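Local coordinates for ribokinase (Giardia lamblia, PDB 6WHJ), which probably phosphorylates D-ribose at O-5 with ATP and magnesium, giving D-ribose 5-phosphate, at residues L284-L287 with A288-T292. Numbering follows the deposited sequence.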
loop_
_atom_site.group_PDB
_atom_site.type_symbol
_atom_site.label_atom_id
_atom_site.label_comp_id
_atom_site.label_asym_id
_atom_site.label_seq_id
_atom_site.Cartn_x
_atom_site.Cartn_y
_atom_site.Cartn_z
ATOM N N LEU B 284 16.882 -29.935 -8.276
ATOM C CA LEU B 284 16.540 -30.559 -9.547
ATOM C C LEU B 284 17.691 -30.424 -10.527
ATOM O O LEU B 284 18.104 -31.401 -11.163
ATOM C CB LEU B 284 15.270 -29.929 -10.103
ATOM C CG LEU B 284 14.498 -30.664 -11.188
ATOM C CD1 LEU B 284 14.240 -32.088 -10.752
ATOM C CD2 LEU B 284 13.182 -29.941 -11.428
ATOM N N MET B 285 18.246 -29.216 -10.630
ATOM C CA MET B 285 19.369 -28.973 -11.527
ATOM C C MET B 285 20.592 -29.786 -11.122
ATOM O O MET B 285 21.345 -30.248 -11.987
ATOM C CB MET B 285 19.698 -27.476 -11.548
ATOM C CG MET B 285 20.835 -27.082 -12.481
ATOM S SD MET B 285 22.442 -27.122 -11.644
ATOM C CE MET B 285 22.139 -25.952 -10.327
ATOM N N GLU B 286 20.798 -29.990 -9.819
ATOM C CA GLU B 286 21.968 -30.739 -9.372
ATOM C C GLU B 286 21.818 -32.224 -9.661
ATOM O O GLU B 286 22.781 -32.881 -10.068
ATOM C CB GLU B 286 22.208 -30.507 -7.882
ATOM C CG GLU B 286 22.802 -29.153 -7.566
ATOM C CD GLU B 286 22.832 -28.851 -6.077
ATOM O OE1 GLU B 286 22.372 -29.703 -5.282
ATOM O OE2 GLU B 286 23.343 -27.767 -5.705
ATOM N N LEU B 287 20.612 -32.768 -9.474
ATOM C CA LEU B 287 20.399 -34.186 -9.741
ATOM C C LEU B 287 20.559 -34.514 -11.222
ATOM O O LEU B 287 20.894 -35.653 -11.568
ATOM C CB LEU B 287 19.016 -34.608 -9.242
ATOM C CG LEU B 287 18.823 -34.579 -7.722
ATOM C CD1 LEU B 287 17.365 -34.783 -7.355
ATOM C CD2 LEU B 287 19.717 -35.598 -7.013
ATOM N N ALA B 288 20.327 -33.536 -12.101
ATOM C CA ALA B 288 20.529 -33.720 -13.530
ATOM C C ALA B 288 21.998 -33.794 -13.916
ATOM O O ALA B 288 22.302 -34.233 -15.028
ATOM C CB ALA B 288 19.843 -32.595 -14.301
ATOM N N GLU B 289 22.910 -33.404 -13.027
ATOM C CA GLU B 289 24.344 -33.506 -13.277
ATOM C C GLU B 289 24.986 -34.709 -12.611
ATOM O O GLU B 289 25.968 -35.248 -13.133
ATOM C CB GLU B 289 25.081 -32.279 -12.740
ATOM C CG GLU B 289 25.006 -31.029 -13.531
ATOM C CD GLU B 289 25.716 -29.919 -12.803
ATOM O OE1 GLU B 289 25.905 -30.047 -11.577
ATOM O OE2 GLU B 289 26.131 -28.945 -13.455
ATOM N N GLU B 290 24.447 -35.126 -11.468
ATOM C CA GLU B 290 25.011 -36.174 -10.634
ATOM C C GLU B 290 24.509 -37.546 -11.025
ATOM O O GLU B 290 24.433 -38.440 -10.171
ATOM C CB GLU B 290 24.674 -35.890 -9.171
ATOM C CG GLU B 290 25.161 -34.544 -8.682
ATOM C CD GLU B 290 24.568 -34.170 -7.340
ATOM O OE1 GLU B 290 23.782 -34.976 -6.789
ATOM O OE2 GLU B 290 24.879 -33.063 -6.846
ATOM N N SER B 291 24.215 -37.764 -12.299
ATOM C CA SER B 291 23.503 -38.958 -12.705
ATOM C C SER B 291 24.143 -39.576 -13.932
ATOM O O SER B 291 24.685 -38.883 -14.796
ATOM C CB SER B 291 22.028 -38.640 -13.002
ATOM O OG SER B 291 21.354 -39.775 -13.518
ATOM N N THR B 292 24.085 -40.908 -13.966
ATOM C CA THR B 292 24.572 -41.674 -15.107
ATOM C C THR B 292 23.687 -41.473 -16.328
ATOM O O THR B 292 24.179 -41.452 -17.462
ATOM C CB THR B 292 24.619 -43.149 -14.738
ATOM O OG1 THR B 292 25.172 -43.289 -13.424
ATOM C CG2 THR B 292 25.459 -43.927 -15.741
#
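Glu290 lies back over the peptide carbonyl of Glu286 where helix 272-287 of this PfkB-family kinase runs into the loop that leads to helix 301-318. Its CB sits 3.7 Å from Glu286 O. The next atom, CG, is 3.2 Å from the same oxygen. The first torsion, chi1 -57°, sets CG on the side of the backbone N, whose N-H is hydrogen-bonded to this oxygen, and so keeps CG near it. The chain is extended beyond CG. At its end OE2 lies 3.8 Å from Glu286 CB, while OE1 lies 4.1 Å from CD2 of Leu287. The carboxylates of Glu286 and Glu290 are like charges, with OE1 of Glu286 4.5 Å from OE2 of Glu290. Glu286 OE1 forms salt bridges with Arg331 and Arg283, and Glu290 OE1 has a long, weak ion pair with Arg283. These arginines probably ease the repulsion between the glutamates.

Ala288 N donates to Leu284 O, an i to i+4 bond. Glu286 O accepts two N-H groups: Glu290 N nearly in line with the C=O bond, and Glu289 N from above the carbonyl plane. At Ser291 the backbone is extended (phi -135°, psi 146°), and the chain leaves the helical path. Leu284 and Leu287 pack on helix 301-318, and Met285 touches Leu140 of strand 140-143. Glu289 turns its carboxylate to Arg61. At the exit, Ser291 CB rests 3.5 Å from Leu287 O.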